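Local structure of cyclopropane-fatty-acyl-phospholipid synthase 1 (Mycobacterium tuberculosis, 1KPH) at residues K193-E198 against M263-G268; D20-L25 against A252-E257; Q125-V130 against F151-R156. The protein catalyses the conversion of a double bond of an alpha mycolic acid into a cyclopropane ring, using a methylene group from S-adenosyl-L-methionine. One frame throughout, in Å; residues are numbered along the deposited sequence.

Contact 1: K193-E198 against M263-G268. With 10A (didecyl-dimethyl-ammonium), chain G.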
# COMPACT_ATOMS: atom_id res chain seq x y z
N LYS A 193 -15.19 -4.10 11.33
CA LYS A 193 -16.33 -3.25 11.05
C LYS A 193 -15.92 -1.80 11.31
O LYS A 193 -16.19 -0.91 10.51
CB LYS A 193 -17.51 -3.65 11.95
CG LYS A 193 -18.77 -2.80 11.81
CD LYS A 193 -18.75 -1.60 12.74
CE LYS A 193 -20.03 -0.79 12.60
NZ LYS A 193 -20.13 0.30 13.61
N PHE A 194 -15.24 -1.59 12.43
CA PHE A 194 -14.76 -0.27 12.80
C PHE A 194 -13.84 0.33 11.73
O PHE A 194 -13.96 1.50 11.37
CB PHE A 194 -14.00 -0.34 14.13
CG PHE A 194 -13.12 0.85 14.37
CD1 PHE A 194 -13.67 2.11 14.57
CD2 PHE A 194 -11.73 0.71 14.36
CE1 PHE A 194 -12.86 3.22 14.77
CE2 PHE A 194 -10.91 1.82 14.56
CZ PHE A 194 -11.48 3.08 14.76
N ILE A 195 -12.91 -0.49 11.24
CA ILE A 195 -11.96 -0.04 10.22
C ILE A 195 -12.66 0.38 8.93
O ILE A 195 -12.42 1.47 8.42
CB ILE A 195 -10.93 -1.14 9.90
CG1 ILE A 195 -10.05 -1.41 11.12
CG2 ILE A 195 -10.07 -0.72 8.71
CD1 ILE A 195 -9.26 -0.20 11.59
N VAL A 196 -13.53 -0.49 8.42
CA VAL A 196 -14.25 -0.21 7.18
C VAL A 196 -15.21 0.96 7.30
O VAL A 196 -15.44 1.69 6.33
CB VAL A 196 -15.07 -1.43 6.73
CG1 VAL A 196 -15.89 -1.08 5.48
CG2 VAL A 196 -14.15 -2.60 6.44
N THR A 197 -15.77 1.15 8.49
CA THR A 197 -16.73 2.23 8.69
C THR A 197 -16.12 3.59 9.01
O THR A 197 -16.57 4.61 8.49
CB THR A 197 -17.74 1.86 9.80
OG1 THR A 197 -17.04 1.63 11.03
CG2 THR A 197 -18.50 0.59 9.43
N GLU A 198 -15.10 3.62 9.85
CA GLU A 198 -14.49 4.89 10.24
C GLU A 198 -13.08 5.20 9.73
O GLU A 198 -12.63 6.34 9.85
CB GLU A 198 -14.49 5.01 11.77
CG GLU A 198 -15.88 5.08 12.37
CD GLU A 198 -15.86 5.08 13.89
OE1 GLU A 198 -15.18 5.94 14.48
OE2 GLU A 198 -16.54 4.21 14.48
N MET A 263 -5.65 6.66 16.70
CA MET A 263 -4.85 5.91 17.66
C MET A 263 -5.48 4.52 17.80
O MET A 263 -4.78 3.51 17.82
CB MET A 263 -4.82 6.61 19.02
CG MET A 263 -3.90 7.82 19.10
SD MET A 263 -2.16 7.39 18.78
CE MET A 263 -1.77 6.41 20.26
N LYS A 264 -6.80 4.49 17.90
CA LYS A 264 -7.53 3.23 18.04
C LYS A 264 -7.24 2.34 16.84
O LYS A 264 -7.05 1.13 16.99
CB LYS A 264 -9.03 3.50 18.14
CG LYS A 264 -9.91 2.25 18.17
CD LYS A 264 -11.39 2.62 18.28
CE LYS A 264 -12.28 1.39 18.22
NZ LYS A 264 -13.72 1.77 18.32
N TYR A 265 -7.19 2.94 15.66
CA TYR A 265 -6.92 2.22 14.43
C TYR A 265 -5.48 1.72 14.37
O TYR A 265 -5.24 0.52 14.15
CB TYR A 265 -7.28 3.13 13.24
CG TYR A 265 -6.34 3.15 12.04
CD1 TYR A 265 -6.03 1.99 11.34
CD2 TYR A 265 -5.79 4.36 11.60
CE1 TYR A 265 -5.20 2.03 10.21
CE2 TYR A 265 -4.96 4.41 10.48
CZ TYR A 265 -4.67 3.24 9.79
OH TYR A 265 -3.86 3.30 8.67
N LEU A 266 -4.52 2.61 14.59
CA LEU A 266 -3.11 2.21 14.55
C LEU A 266 -2.75 1.12 15.55
O LEU A 266 -2.18 0.09 15.19
CB LEU A 266 -2.21 3.44 14.77
CG LEU A 266 -2.25 4.48 13.65
CD1 LEU A 266 -1.42 5.69 14.05
CD2 LEU A 266 -1.73 3.88 12.35
N THR A 267 -3.12 1.32 16.82
CA THR A 267 -2.81 0.34 17.85
C THR A 267 -3.54 -0.98 17.64
O THR A 267 -2.95 -2.06 17.78
CB THR A 267 -3.15 0.89 19.25
OG1 THR A 267 -4.57 1.06 19.37
CG2 THR A 267 -2.47 2.24 19.48
N GLY A 268 -4.82 -0.90 17.30
CA GLY A 268 -5.60 -2.11 17.08
C GLY A 268 -5.01 -3.02 16.02
O GLY A 268 -4.86 -4.23 16.22
C1 10A G . -11.73 -6.43 6.67
C2 10A G . -11.76 -5.05 6.00
C3 10A G . -10.34 -4.58 5.69
C4 10A G . -10.22 -3.20 5.03
C5 10A G . -8.72 -2.93 4.82
C6 10A G . -8.37 -1.55 4.23
C7 10A G . -6.83 -1.53 4.17
C8 10A G . -6.22 -0.19 3.76
C9 10A G . -4.68 -0.33 3.82
C10 10A G . -4.01 1.03 3.63
N1 10A G . -2.51 1.25 3.87
C11 10A G . -2.27 2.74 3.67
C12 10A G . -1.68 0.54 2.83
C13 10A G . -1.95 0.81 5.23
C14 10A G . -2.53 1.32 6.59
C15 10A G . -2.12 0.53 7.85
C16 10A G . -2.53 -0.95 7.98
C17 10A G . -4.06 -1.17 8.08
C18 10A G . -4.45 -2.64 8.24
C19 10A G . -5.97 -2.78 8.34
C20 10A G . -6.34 -4.26 8.55
C21 10A G . -7.85 -4.45 8.70
C22 10A G . -8.13 -5.94 8.93
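The pocket that holds didecyl-dimethyl-ammonium, probably the site of the lipid chain, is bordered by two packed helices, and on its outer flank Phe194 of 193-198 meets Lys264 of 263-268. Lys264 runs fully extended across one face of the Phe194 ring: its CE stands over the ring centre, 3.7 Å from the centroid and 1° off the normal, a CH-pi contact. The ammonium that follows remains over the same face, with NZ 4.0 Å from the centroid, which makes a cation-pi interaction. Phe194 and Lys264 approach from opposite directions, each with its CG anti to the backbone N. In the plane of the Phe194 ring, OE2 of Glu198 lies at the edge; it is 5.4 Å from Lys264 NZ, too far for a salt bridge, though its charge may still help hold the ammonium on this side.

The short helix segments cross at -138°, closer to antiparallel than to perpendicular, with axes 10.9 Å apart, and Ile195 and Tyr265 mark their nearest backbone approach. Beyond the cation-pi pair the contact becomes apolar. Phe194 CE2 lies 4.1 Å from Tyr265 CB, while Ile195 crosses Tyr265 at about a right angle and touches its CD1 through the terminal CD1 methyl. Phe200, just beyond the first segment, also meets the Tyr265 ring, its plane nearly perpendicular.

The Tyr265 ring leads from this packing into the site. C17 of the ligand sits at the ring edge, and the OH comes within 3.2 Å of ligand C14 while hydrogen-bonding to the hydroxyl of Tyr33, a residue assigned to S-adenosyl-L-methionine binding by similarity. From the other helix, Val196 meets the far end of one decyl chain, its CG2 3.5 Å from ligand C2.

Contact 2: D20-L25 against A252-E257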
# COMPACT_ATOMS: atom_id res chain seq x y z
N ASP A 20 -2.40 16.20 4.59
CA ASP A 20 -1.01 15.74 4.58
C ASP A 20 -0.36 16.07 5.91
O ASP A 20 0.35 15.25 6.48
CB ASP A 20 -0.23 16.42 3.45
CG ASP A 20 -0.62 15.91 2.09
OD1 ASP A 20 0.04 16.31 1.10
OD2 ASP A 20 -1.57 15.11 1.99
N ASP A 21 -0.61 17.28 6.39
CA ASP A 21 -0.05 17.74 7.65
C ASP A 21 -0.35 16.75 8.76
O ASP A 21 0.48 16.55 9.65
CB ASP A 21 -0.63 19.11 8.00
CG ASP A 21 -0.33 20.16 6.94
OD1 ASP A 21 0.85 20.56 6.81
OD2 ASP A 21 -1.27 20.57 6.23
N PHE A 22 -1.53 16.13 8.72
CA PHE A 22 -1.91 15.16 9.75
C PHE A 22 -1.14 13.84 9.61
O PHE A 22 -0.62 13.31 10.59
CB PHE A 22 -3.41 14.86 9.69
CG PHE A 22 -3.88 13.93 10.78
CD1 PHE A 22 -4.09 14.40 12.07
CD2 PHE A 22 -4.05 12.57 10.52
CE1 PHE A 22 -4.48 13.53 13.09
CE2 PHE A 22 -4.44 11.69 11.54
CZ PHE A 22 -4.65 12.18 12.83
N PHE A 23 -1.08 13.30 8.40
CA PHE A 23 -0.37 12.05 8.19
C PHE A 23 1.10 12.22 8.53
O PHE A 23 1.73 11.29 9.03
CB PHE A 23 -0.53 11.58 6.75
CG PHE A 23 -1.90 11.05 6.45
CD1 PHE A 23 -2.82 11.81 5.74
CD2 PHE A 23 -2.28 9.79 6.91
CE1 PHE A 23 -4.10 11.33 5.49
CE2 PHE A 23 -3.56 9.30 6.66
CZ PHE A 23 -4.47 10.07 5.95
N ARG A 24 1.63 13.41 8.27
CA ARG A 24 3.02 13.70 8.56
C ARG A 24 3.34 13.57 10.04
O ARG A 24 4.50 13.47 10.41
CB ARG A 24 3.38 15.11 8.09
CG ARG A 24 3.77 15.20 6.62
CD ARG A 24 4.16 16.61 6.23
NE ARG A 24 4.86 16.62 4.96
CZ ARG A 24 6.14 16.27 4.80
NH1 ARG A 24 6.86 15.89 5.84
NH2 ARG A 24 6.68 16.29 3.59
N LEU A 25 2.31 13.58 10.88
CA LEU A 25 2.53 13.45 12.33
C LEU A 25 2.92 12.03 12.73
O LEU A 25 3.47 11.83 13.81
CB LEU A 25 1.30 13.85 13.14
CG LEU A 25 0.89 15.32 13.31
CD1 LEU A 25 2.11 16.21 13.44
CD2 LEU A 25 0.08 15.75 12.14
N ALA A 252 -5.07 20.08 16.96
CA ALA A 252 -5.05 21.40 16.35
C ALA A 252 -5.42 21.33 14.86
O ALA A 252 -6.35 22.00 14.41
CB ALA A 252 -3.68 22.04 16.51
N LEU A 253 -4.69 20.52 14.11
CA LEU A 253 -4.94 20.36 12.68
C LEU A 253 -6.31 19.77 12.38
O LEU A 253 -6.93 20.11 11.37
CB LEU A 253 -3.86 19.48 12.04
CG LEU A 253 -2.49 20.11 11.78
CD1 LEU A 253 -2.64 21.24 10.77
CD2 LEU A 253 -1.89 20.62 13.07
N GLN A 254 -6.78 18.89 13.26
CA GLN A 254 -8.08 18.25 13.08
C GLN A 254 -8.92 18.44 14.34
O GLN A 254 -9.34 19.55 14.66
CB GLN A 254 -7.90 16.76 12.80
CG GLN A 254 -7.22 16.44 11.47
CD GLN A 254 -8.11 16.71 10.27
OE1 GLN A 254 -9.22 16.19 10.18
NE2 GLN A 254 -7.62 17.53 9.34
N SER A 255 -9.16 17.34 15.05
CA SER A 255 -9.94 17.35 16.28
C SER A 255 -9.51 16.14 17.11
O SER A 255 -8.97 15.18 16.57
CB SER A 255 -11.43 17.26 15.97
OG SER A 255 -11.73 16.09 15.23
N GLU A 256 -9.75 16.19 18.41
CA GLU A 256 -9.36 15.07 19.26
C GLU A 256 -10.19 13.85 18.89
O GLU A 256 -9.84 12.72 19.26
CB GLU A 256 -9.57 15.41 20.74
CG GLU A 256 -10.99 15.25 21.23
CD GLU A 256 -11.08 15.32 22.74
OE1 GLU A 256 -12.17 15.06 23.28
OE2 GLU A 256 -10.06 15.64 23.38
N GLU A 257 -11.27 14.06 18.17
CA GLU A 257 -12.13 12.96 17.74
C GLU A 257 -11.38 12.18 16.66
O GLU A 257 -11.41 10.94 16.64
CB GLU A 257 -13.45 13.51 17.18
CG GLU A 257 -14.51 12.45 16.95
CD GLU A 257 -14.88 12.30 15.48
OE1 GLU A 257 -14.01 11.90 14.68
OE2 GLU A 257 -16.05 12.57 15.13
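Apolar contacts between side chains account for the meeting of 20-25 with 252-257, and Phe22 with Gln254 forms the inner of two pairs. CD1 of the Phe22 ring lies 3.8 Å from CG of Gln254, so the glutamine presents its aliphatic part rather than its amide. The two side chains cross at about a right angle, with ring and amide planes 66° apart. Gln254 is bent at its second torsion (chi2 -72°), which turns the amide aside from the direction in which CB-CG sets out. The second pair is nearer the surface: Asp21 uses its CB, 4.0 Å from the CD1 methyl of Leu253, and its carboxylate takes no part in the touch. Together the segments bury 173 Å².

Backbone geometry shapes one side of the contact. Gln254 leaves helical backbone values at the end of helix 247-253, and Ser255 takes the N-cap position of helix 256-275, its OG receiving a weak hydrogen bond from Val258 N.

Tyr262 extends the packing by meeting Phe22 edge-to-face, while Ala250 and Val258 touch Phe22 from the two helices joined by the bend. This is structural packing of the short helix 20-23, near the N terminus, against the break between the consecutive helices 247-253 and 256-275.

Contact 3: Q125-V130 against F151-R156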
# COMPACT_ATOMS: atom_id res chain seq x y z
N GLN A 125 -8.90 3.73 -15.18
CA GLN A 125 -8.88 4.74 -16.22
C GLN A 125 -7.51 4.84 -16.89
O GLN A 125 -7.23 5.79 -17.63
CB GLN A 125 -9.24 6.10 -15.63
CG GLN A 125 -10.54 6.11 -14.86
CD GLN A 125 -10.73 7.38 -14.05
OE1 GLN A 125 -9.89 7.73 -13.22
NE2 GLN A 125 -11.84 8.08 -14.29
N PHE A 126 -6.65 3.85 -16.63
CA PHE A 126 -5.31 3.83 -17.21
C PHE A 126 -5.13 2.61 -18.11
O PHE A 126 -5.23 1.48 -17.66
CB PHE A 126 -4.25 3.79 -16.11
CG PHE A 126 -2.84 3.82 -16.63
CD1 PHE A 126 -2.23 5.03 -16.95
CD2 PHE A 126 -2.13 2.64 -16.83
CE1 PHE A 126 -0.93 5.06 -17.46
CE2 PHE A 126 -0.83 2.67 -17.34
CZ PHE A 126 -0.23 3.88 -17.66
N ASP A 127 -4.86 2.87 -19.39
CA ASP A 127 -4.68 1.79 -20.36
C ASP A 127 -3.48 2.12 -21.24
O ASP A 127 -3.61 2.39 -22.43
CB ASP A 127 -5.94 1.64 -21.21
CG ASP A 127 -5.83 0.51 -22.22
OD1 ASP A 127 -5.49 -0.62 -21.81
OD2 ASP A 127 -6.09 0.76 -23.42
N GLU A 128 -2.30 2.10 -20.63
CA GLU A 128 -1.07 2.42 -21.33
C GLU A 128 0.01 1.38 -21.03
O GLU A 128 0.19 0.97 -19.88
CB GLU A 128 -0.61 3.81 -20.92
CG GLU A 128 0.70 4.27 -21.50
CD GLU A 128 0.87 5.77 -21.37
OE1 GLU A 128 0.53 6.31 -20.29
OE2 GLU A 128 1.33 6.41 -22.34
N PRO A 129 0.73 0.93 -22.06
CA PRO A 129 1.79 -0.07 -21.88
C PRO A 129 2.92 0.40 -20.98
O PRO A 129 3.38 1.54 -21.10
CB PRO A 129 2.28 -0.33 -23.31
CG PRO A 129 1.08 0.00 -24.15
CD PRO A 129 0.56 1.25 -23.49
N VAL A 130 3.35 -0.48 -20.08
CA VAL A 130 4.45 -0.19 -19.16
C VAL A 130 5.34 -1.42 -19.13
O VAL A 130 4.90 -2.52 -19.49
CB VAL A 130 3.94 0.13 -17.73
CG1 VAL A 130 3.03 1.34 -17.77
CG2 VAL A 130 3.21 -1.08 -17.15
N PHE A 151 -6.06 -7.61 -12.50
CA PHE A 151 -5.05 -8.50 -13.05
C PHE A 151 -5.15 -8.62 -14.57
O PHE A 151 -4.15 -8.86 -15.25
CB PHE A 151 -5.15 -9.89 -12.41
CG PHE A 151 -4.62 -9.95 -11.01
CD1 PHE A 151 -5.43 -9.62 -9.93
CD2 PHE A 151 -3.30 -10.32 -10.77
CE1 PHE A 151 -4.93 -9.65 -8.63
CE2 PHE A 151 -2.79 -10.35 -9.48
CZ PHE A 151 -3.60 -10.02 -8.40
N SER A 152 -6.36 -8.45 -15.10
CA SER A 152 -6.56 -8.51 -16.54
C SER A 152 -5.80 -7.35 -17.16
O SER A 152 -5.03 -7.52 -18.11
CB SER A 152 -8.05 -8.41 -16.87
OG SER A 152 -8.27 -8.43 -18.28
N LEU A 153 -6.01 -6.16 -16.61
CA LEU A 153 -5.35 -4.95 -17.10
C LEU A 153 -3.85 -5.06 -16.92
O LEU A 153 -3.08 -4.76 -17.83
CB LEU A 153 -5.86 -3.72 -16.34
CG LEU A 153 -5.17 -2.38 -16.65
CD1 LEU A 153 -5.36 -2.04 -18.13
CD2 LEU A 153 -5.75 -1.28 -15.77
N ALA A 154 -3.43 -5.50 -15.73
CA ALA A 154 -2.01 -5.66 -15.43
C ALA A 154 -1.33 -6.54 -16.47
O ALA A 154 -0.28 -6.20 -16.99
CB ALA A 154 -1.84 -6.26 -14.04
N HIS A 155 -1.95 -7.68 -16.77
CA HIS A 155 -1.38 -8.60 -17.74
C HIS A 155 -1.37 -8.00 -19.14
O HIS A 155 -0.45 -8.25 -19.93
CB HIS A 155 -2.17 -9.92 -17.73
CG HIS A 155 -1.51 -11.02 -18.50
ND1 HIS A 155 -1.57 -11.11 -19.88
CD2 HIS A 155 -0.76 -12.07 -18.09
CE1 HIS A 155 -0.89 -12.17 -20.28
NE2 HIS A 155 -0.39 -12.77 -19.21
N ARG A 156 -2.38 -7.21 -19.45
CA ARG A 156 -2.48 -6.58 -20.77
C ARG A 156 -1.46 -5.46 -20.99
O ARG A 156 -0.93 -5.31 -22.09
CB ARG A 156 -3.90 -6.05 -20.98
CG ARG A 156 -4.12 -5.39 -22.34
CD ARG A 156 -5.57 -5.00 -22.55
NE ARG A 156 -6.06 -4.10 -21.51
CZ ARG A 156 -7.29 -3.60 -21.46
NH1 ARG A 156 -8.16 -3.92 -22.41
NH2 ARG A 156 -7.65 -2.80 -20.47
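One face of the Arg156 guanidinium is occupied by OD1 of Asp127, 3.1 Å above the plane and offset toward the rim, while CD1 of Leu153 lies in plane at the edge. The carboxylate and guanidinium planes are 56° apart, and OD1 is 3.3 Å from Arg156 NH2. This is a salt bridge of charge alone: OD1 sits above the flat group, so the attraction is between charges and not along a donor's N-H. Its distances to NE and CZ are both 3.5 Å, further evidence that OD1 rests over the group instead of meeting one donor end-on. A bend in the arginine at chi3 (57°), after an otherwise extended start, brings the guanidinium across the aspartate side chain.

The Phe126 ring carries the backbone N of Glu128 over one face, 3.6 Å above its plane and near the rim. It is the carbonyl of Phe126, however, that makes the close approach to the helix: its O is 3.4 Å from Leu153 CD2 and 3.6 Å from Leu153 CD1, so both methyls of the leucine fork converge on this oxygen. Leu153 CD1 also comes 3.9 Å from Asp127 OD1, so the same methyl borders the carboxylate and the edge of the guanidinium.

In the Rossmann-type methyltransferase sheet, 125-130 belongs to the loop leading from edge strand 116-119 to strand 132-136. Segment 151-156 is part of helix 147-157, which precedes strand 163-171. Phe126 and Asp127 touch Leu157 on that helix, Val130 makes a backbone hydrogen bond with Leu157, and on the sheet-facing side Ala154 packs against Met164 of strand 163-171.

From the N terminus, 20-25 comes first and pairs with 252-257, closing contact 2 over 226 intervening residues. Within that span contact 3 opens and closes, joining the loop after edge strand 116-119 to helix 147-157 over just 20 residues. Contact 1 then starts at 193-198, still inside the span, but finishes at 263-268, past the end of contact 2; the two therefore cross. Their centres are about 16 Å apart: contact 1 ties helix 186-199 to helix 256-275, and contact 2 sets the N-terminal helix 20-23 against the junction just before helix 256-275. Contact 3 lies on the opposite side of the chain's centre, about 32 Å from contact 1 and 36 Å from contact 2, centre to centre.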